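Local coordinates for protein peroxisomal acyl-coenzyme A oxidase 1 (Arabidopsis thaliana, PDB 1W07) that catalyses the FAD-dependent desaturation of medium- and long-chain acyl-CoAs to 2-trans-enoyl-CoAs in peroxisomes, passing the electrons to oxygen to give hydrogen peroxide, at residues B[249-254]-B[259-264]; B[294-299]-B[386-391]; B[484-489]-B[569-574]. The protein carries 1 engineered substitution. All coordinates share one frame; numbering follows the deposited sequence.

How the contacts relate
The three contacts follow one another along the chain, and none nests in or crosses another. Contact 1 closes first. It spans a loop of four residues and ties the end of strand 247-250, in the mixed beta sheet, to strand 259-261. Contact 2 comes next, with 86 mostly helical residues between its halves. It joins helices 278-309 and 370-398 near the centre of the chain. Contact 3 brackets 79 residues and joins helix 480-503 to the short helix 568-572 in the C-terminal helical part. The centres of contacts 2 and 3 lie about 26 Å apart. Contact 1 is about 44 Å from contact 2 and about 54 Å from contact 3, centre to centre.

Contact 1 (B[249-254]-B[259-264]); sequences IPRDQM and SKVTRE
The backbone oxygen of Val-261 receives NH1 of Arg-251 at 2.6 Å. The bond is weak, because the N-H...O angle is only 125°. The arginine reaches it with CG anti to its own N (chi1 179°), and the chain then bends at chi3. Its CD lies 3.5 Å from Thr-262 O. The peptide between Thr-262 and Arg-263 covers one face of the guanidinium, with Arg-263 N over its centre. The Arg-263 side chain crosses that of Arg-251 at about a right angle, and its CG comes 3.4 Å from Arg-251 NH2. Arg-251 NE forms a salt bridge with Asp-160. A platinum ion lies about 4 Å from this side chain.

Next to the arginine, Met-254 makes the second half of the contact. Its SD meets Val-261 CG2 at 3.4 Å, and its CE turns on to Ser-259 O at 3.2 Å. That oxygen is buried and has no polar partner in the model. Thr-262 OG1 accepts from Glu-264 N in an ST turn and is also bonded to Glu-266 N. Arginine and methionine join the end of strand 247-250 to strand 259-261. Between them run a 3-10 turn and a short loop, and 259-261 pairs antiparallel with 267-269.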
# COMPACT_ATOMS: atom_id res chain seq x y z
N ILE B 249 20.71 -37.65 9.24
CA ILE B 249 21.91 -36.83 9.35
C ILE B 249 22.68 -37.23 10.60
O ILE B 249 22.09 -37.72 11.56
CB ILE B 249 21.57 -35.33 9.47
CG1 ILE B 249 20.74 -35.10 10.74
CG2 ILE B 249 20.83 -34.85 8.23
CD1 ILE B 249 20.62 -33.65 11.15
N PRO B 250 24.00 -37.03 10.59
CA PRO B 250 24.84 -37.38 11.75
C PRO B 250 24.38 -36.63 13.00
O PRO B 250 23.99 -35.47 12.94
CB PRO B 250 26.23 -36.96 11.30
CG PRO B 250 26.19 -37.21 9.82
CD PRO B 250 24.85 -36.63 9.45
N ARG B 251 24.43 -37.32 14.14
CA ARG B 251 24.03 -36.73 15.40
C ARG B 251 24.78 -35.43 15.67
O ARG B 251 24.25 -34.50 16.29
CB ARG B 251 24.29 -37.72 16.54
CG ARG B 251 23.92 -37.21 17.93
CD ARG B 251 24.22 -38.27 19.01
NE ARG B 251 25.65 -38.56 19.10
CZ ARG B 251 26.55 -37.76 19.66
NH1 ARG B 251 26.17 -36.60 20.20
NH2 ARG B 251 27.83 -38.09 19.65
N ASP B 252 26.02 -35.35 15.20
CA ASP B 252 26.83 -34.17 15.43
C ASP B 252 26.44 -32.99 14.55
O ASP B 252 27.04 -31.92 14.65
CB ASP B 252 28.31 -34.51 15.24
CG ASP B 252 28.68 -34.69 13.79
OD1 ASP B 252 27.90 -35.32 13.04
OD2 ASP B 252 29.76 -34.22 13.40
N GLN B 253 25.44 -33.17 13.69
CA GLN B 253 25.00 -32.08 12.83
C GLN B 253 23.91 -31.25 13.50
O GLN B 253 23.33 -30.33 12.92
CB GLN B 253 24.54 -32.61 11.46
CG GLN B 253 25.62 -32.47 10.38
CD GLN B 253 25.21 -33.05 9.04
OE1 GLN B 253 24.15 -32.74 8.51
NE2 GLN B 253 26.07 -33.89 8.48
N MET B 254 23.65 -31.58 14.76
CA MET B 254 22.68 -30.84 15.56
C MET B 254 23.45 -29.73 16.25
O MET B 254 24.43 -30.00 16.94
CB MET B 254 22.05 -31.73 16.63
CG MET B 254 21.13 -30.98 17.59
SD MET B 254 20.76 -31.87 19.13
CE MET B 254 20.68 -30.54 20.28
N SER B 259 22.49 -26.95 23.92
CA SER B 259 21.81 -28.22 24.17
C SER B 259 22.56 -29.36 23.50
O SER B 259 22.83 -29.30 22.30
CB SER B 259 20.37 -28.17 23.64
OG SER B 259 19.63 -27.10 24.18
N LYS B 260 22.88 -30.39 24.27
CA LYS B 260 23.59 -31.55 23.73
C LYS B 260 22.71 -32.80 23.76
O LYS B 260 21.71 -32.87 24.47
CB LYS B 260 24.86 -31.83 24.54
CG LYS B 260 26.03 -30.87 24.31
CD LYS B 260 25.84 -29.54 25.01
CE LYS B 260 27.18 -28.85 25.25
NZ LYS B 260 27.99 -28.66 24.01
N VAL B 261 23.11 -33.78 22.96
CA VAL B 261 22.42 -35.06 22.87
C VAL B 261 23.50 -36.13 22.77
O VAL B 261 24.04 -36.38 21.69
CB VAL B 261 21.53 -35.15 21.63
CG1 VAL B 261 20.96 -36.55 21.50
CG2 VAL B 261 20.40 -34.12 21.72
N THR B 262 23.83 -36.74 23.91
CA THR B 262 24.86 -37.77 23.99
C THR B 262 24.63 -38.91 23.02
O THR B 262 23.56 -39.02 22.41
CB THR B 262 24.91 -38.38 25.40
OG1 THR B 262 23.79 -39.25 25.58
CG2 THR B 262 24.88 -37.29 26.46
N ARG B 263 25.63 -39.77 22.89
CA ARG B 263 25.56 -40.93 22.01
C ARG B 263 24.46 -41.89 22.44
O ARG B 263 23.98 -42.68 21.63
CB ARG B 263 26.91 -41.66 21.99
CG ARG B 263 27.81 -41.28 20.83
CD ARG B 263 27.97 -42.46 19.86
NE ARG B 263 26.70 -43.12 19.57
CZ ARG B 263 26.57 -44.19 18.79
NH1 ARG B 263 27.64 -44.72 18.20
NH2 ARG B 263 25.38 -44.74 18.59
N GLU B 264 24.06 -41.82 23.71
CA GLU B 264 23.00 -42.69 24.21
C GLU B 264 21.62 -42.03 24.14
O GLU B 264 20.65 -42.54 24.70
CB GLU B 264 23.27 -43.11 25.66
CG GLU B 264 24.44 -44.05 25.81
CD GLU B 264 24.47 -44.70 27.17
OE1 GLU B 264 24.41 -43.96 28.18
OE2 GLU B 264 24.54 -45.95 27.23

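Contact 2 (B[294-299]-B[386-391]); sequences NALSRA and TATADG
Thr-388 holds CG2 anti to its backbone N and OG1 beside that N (chi1 -62°), and this rotation sends the methyl across to Leu-296. Leu-296 has its own CG anti to N (chi1 -175°), a torsion that helps bring CD1 to Gly-391 of the neighbouring helix. The Thr-388 methyl is the centre of the contact. It sits 3.7 Å from Leu-296 N and 3.8 Å from Leu-296 CB. Its third neighbour is the methyl of Ala-295, with CB to CG2 at 4.1 Å. The threonine therefore rests mainly against the backbone and the first side-chain carbon of the leucine.

The branched end goes to the next turn of the partner helix. Gly-391 has no side chain at this point, and Leu-296 CD1 meets its CA at 4.2 Å. The small residue lets the leucine come up to the helix backbone.

No hydrogen bond crosses the contact. Thr-388 OG1 bonds instead to Thr-384 O, one turn back in its own helix, so the hydroxyl is satisfied while the methyl packs. The axes of segments 294-299 and 386-391 come within 9.2 Å, their directions 24° apart. All four touching residues are buried.

These are two near-parallel helices of the C-terminal helical domain of the acyl-CoA oxidase/dehydrogenase fold. Ala-389 packs on Lys-397 of the second subunit. Helix 328-363 closes one flank through Phe-344, which touches Leu-296 and Thr-388, and helix 410-417 adds Tyr-417 against Ala-295 and Thr-388.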
# COMPACT_ATOMS: atom_id res chain seq x y z
N ASN B 294 16.65 3.29 5.47
CA ASN B 294 17.18 3.16 4.11
C ASN B 294 16.04 3.23 3.09
O ASN B 294 16.03 4.09 2.22
CB ASN B 294 17.93 1.83 3.91
CG ASN B 294 19.33 1.85 4.50
OD1 ASN B 294 20.10 2.79 4.27
ND2 ASN B 294 19.68 0.80 5.22
N ALA B 295 15.07 2.31 3.22
CA ALA B 295 13.95 2.26 2.29
C ALA B 295 13.09 3.52 2.31
O ALA B 295 12.71 4.04 1.26
CB ALA B 295 13.07 1.01 2.57
N LEU B 296 12.80 4.04 3.51
CA LEU B 296 11.95 5.22 3.59
C LEU B 296 12.60 6.42 2.94
O LEU B 296 11.94 7.13 2.17
CB LEU B 296 11.58 5.53 5.05
CG LEU B 296 10.60 6.69 5.28
CD1 LEU B 296 9.34 6.47 4.45
CD2 LEU B 296 10.25 6.79 6.76
N SER B 297 13.87 6.65 3.23
CA SER B 297 14.61 7.77 2.65
C SER B 297 14.64 7.67 1.12
O SER B 297 14.63 8.70 0.44
CB SER B 297 16.05 7.80 3.17
OG SER B 297 16.78 6.63 2.80
N ARG B 298 14.68 6.46 0.57
CA ARG B 298 14.72 6.34 -0.89
C ARG B 298 13.41 6.87 -1.46
O ARG B 298 13.41 7.68 -2.39
CB ARG B 298 14.91 4.89 -1.34
CG ARG B 298 16.30 4.30 -1.05
CD ARG B 298 16.34 2.78 -1.32
NE ARG B 298 16.21 2.48 -2.74
CZ ARG B 298 16.40 1.27 -3.28
NH1 ARG B 298 16.69 0.23 -2.51
NH2 ARG B 298 16.33 1.11 -4.60
N ALA B 299 12.29 6.40 -0.89
CA ALA B 299 10.98 6.81 -1.35
C ALA B 299 10.78 8.32 -1.19
O ALA B 299 10.31 8.98 -2.12
CB ALA B 299 9.87 6.03 -0.59
N THR B 386 6.16 -0.84 9.78
CA THR B 386 4.79 -0.47 9.44
C THR B 386 4.80 0.95 8.89
O THR B 386 4.27 1.21 7.80
CB THR B 386 3.89 -0.55 10.71
OG1 THR B 386 3.80 -1.93 11.11
CG2 THR B 386 2.49 0.02 10.44
N ALA B 387 5.43 1.88 9.61
CA ALA B 387 5.45 3.27 9.15
C ALA B 387 6.14 3.42 7.80
O ALA B 387 5.70 4.21 6.96
CB ALA B 387 6.13 4.17 10.18
N THR B 388 7.20 2.65 7.58
CA THR B 388 7.97 2.73 6.34
C THR B 388 7.20 2.19 5.14
O THR B 388 7.16 2.83 4.09
CB THR B 388 9.33 2.00 6.49
OG1 THR B 388 10.08 2.65 7.51
CG2 THR B 388 10.13 2.01 5.17
N ALA B 389 6.59 1.02 5.31
CA ALA B 389 5.81 0.40 4.24
C ALA B 389 4.69 1.35 3.80
O ALA B 389 4.52 1.62 2.61
CB ALA B 389 5.22 -0.93 4.74
N ASP B 390 3.93 1.87 4.76
CA ASP B 390 2.86 2.79 4.40
C ASP B 390 3.46 4.06 3.77
O ASP B 390 2.92 4.58 2.80
CB ASP B 390 2.04 3.18 5.63
CG ASP B 390 1.25 2.02 6.22
OD1 ASP B 390 0.98 1.01 5.51
OD2 ASP B 390 0.88 2.14 7.40
N GLY B 391 4.58 4.54 4.32
CA GLY B 391 5.22 5.74 3.80
C GLY B 391 5.68 5.63 2.36
O GLY B 391 5.62 6.61 1.59

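Contact 3 (B[484-489]-B[569-574]); sequences LEAFEA and GDFLST
Phe-571 drives the edge of its ring into the face of Phe-487, a T-shaped aromatic pair between two helices of the C-terminal helical region. The ring planes are 71° apart and the centroids 5.0 Å apart. Phe-571 CZ stands over the centre of the Phe-487 ring, 3.7 Å above its plane, and is at similar distances from all six ring carbons.

Both phenylalanines hold CG anti to the carbonyl carbon and beside the backbone N, with chi1 -84° in Phe-487. Neither beta carbon points at the other segment; it is the ring ends that come together. Beside the stack, Phe-571 CE2 rests on the backbone of helix 480-503, 3.6 Å from Ala-486 O, and it lies 4.1 Å from the Ala-486 methyl. Leu-529 and Val-532 of helix 516-538 also pack on Phe-487, while Leu-564 of helix 548-566 packs on Phe-571.

A second touch lies three residues further along each segment. Thr-574 CG2 comes 4.1 Å from Ala-489 O. A chi1 of 68° turns OG1 back to Phe-571 O and leaves this methyl facing helix 480-503. Cys-576, whose N bonds to this OG1, forms a disulfide with Cys-467, and Cys-467 also touches Ala-489. Phe-571 O is gripped twice, by Thr-574 N at 3.1 Å and by Thr-574 OG1 at 2.6 Å, the latter in the carbonyl plane.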
# COMPACT_ATOMS: atom_id res chain seq x y z
N LEU B 484 8.24 15.64 25.51
CA LEU B 484 8.46 14.39 26.22
C LEU B 484 7.38 14.13 27.25
O LEU B 484 6.86 13.01 27.34
CB LEU B 484 9.83 14.37 26.90
CG LEU B 484 11.04 14.10 26.00
CD1 LEU B 484 12.32 14.22 26.80
CD2 LEU B 484 10.92 12.70 25.41
N GLU B 485 7.04 15.15 28.02
CA GLU B 485 6.01 15.02 29.05
C GLU B 485 4.70 14.58 28.42
O GLU B 485 4.04 13.67 28.91
CB GLU B 485 5.81 16.35 29.77
CG GLU B 485 4.71 16.31 30.82
CD GLU B 485 4.45 17.67 31.44
OE1 GLU B 485 4.13 18.62 30.70
OE2 GLU B 485 4.57 17.78 32.68
N ALA B 486 4.33 15.23 27.32
CA ALA B 486 3.10 14.88 26.63
C ALA B 486 3.09 13.42 26.16
O ALA B 486 2.11 12.71 26.39
CB ALA B 486 2.90 15.79 25.44
N PHE B 487 4.16 12.98 25.50
CA PHE B 487 4.23 11.59 25.02
C PHE B 487 4.34 10.55 26.14
O PHE B 487 3.78 9.46 26.02
CB PHE B 487 5.40 11.41 24.04
CG PHE B 487 5.08 11.81 22.62
CD1 PHE B 487 4.93 13.15 22.28
CD2 PHE B 487 4.90 10.84 21.64
CE1 PHE B 487 4.60 13.52 20.97
CE2 PHE B 487 4.57 11.19 20.34
CZ PHE B 487 4.42 12.54 20.01
N GLU B 488 5.07 10.87 27.20
CA GLU B 488 5.21 9.94 28.32
C GLU B 488 3.87 9.77 29.01
O GLU B 488 3.43 8.66 29.29
CB GLU B 488 6.27 10.43 29.32
CG GLU B 488 7.68 10.54 28.76
CD GLU B 488 8.68 11.00 29.79
OE1 GLU B 488 8.29 11.74 30.71
OE2 GLU B 488 9.87 10.63 29.68
N ALA B 489 3.20 10.89 29.27
CA ALA B 489 1.89 10.85 29.91
C ALA B 489 0.87 10.07 29.07
O ALA B 489 0.14 9.23 29.58
CB ALA B 489 1.38 12.27 30.14
N GLY B 569 -6.54 12.06 19.77
CA GLY B 569 -7.45 11.45 20.72
C GLY B 569 -6.76 10.88 21.95
O GLY B 569 -7.29 11.00 23.06
N ASP B 570 -5.59 10.28 21.77
CA ASP B 570 -4.82 9.70 22.88
C ASP B 570 -4.35 10.78 23.87
O ASP B 570 -4.40 10.59 25.08
CB ASP B 570 -3.58 8.94 22.38
CG ASP B 570 -3.92 7.72 21.54
OD1 ASP B 570 -5.08 7.27 21.52
OD2 ASP B 570 -2.98 7.19 20.90
N PHE B 571 -3.87 11.91 23.34
CA PHE B 571 -3.38 12.99 24.19
C PHE B 571 -4.50 13.77 24.92
O PHE B 571 -4.36 14.10 26.10
CB PHE B 571 -2.52 13.97 23.37
CG PHE B 571 -1.26 13.36 22.83
CD1 PHE B 571 -1.28 12.55 21.70
CD2 PHE B 571 -0.04 13.57 23.47
CE1 PHE B 571 -0.12 11.96 21.20
CE2 PHE B 571 1.13 12.99 22.98
CZ PHE B 571 1.09 12.18 21.85
N LEU B 572 -5.60 14.05 24.22
CA LEU B 572 -6.71 14.78 24.83
C LEU B 572 -7.39 13.99 25.95
O LEU B 572 -8.06 14.57 26.80
CB LEU B 572 -7.74 15.17 23.78
CG LEU B 572 -7.35 16.30 22.82
CD1 LEU B 572 -8.50 16.59 21.86
CD2 LEU B 572 -6.98 17.54 23.62
N SER B 573 -7.22 12.68 25.95
CA SER B 573 -7.83 11.85 26.99
C SER B 573 -7.10 11.98 28.32
O SER B 573 -7.67 11.68 29.37
CB SER B 573 -7.83 10.38 26.57
OG SER B 573 -8.69 10.17 25.46
N THR B 574 -5.85 12.44 28.29
CA THR B 574 -5.05 12.58 29.50
C THR B 574 -5.37 13.83 30.31
O THR B 574 -5.01 13.92 31.49
CB THR B 574 -3.53 12.61 29.18
OG1 THR B 574 -3.21 13.81 28.46
CG2 THR B 574 -3.14 11.39 28.34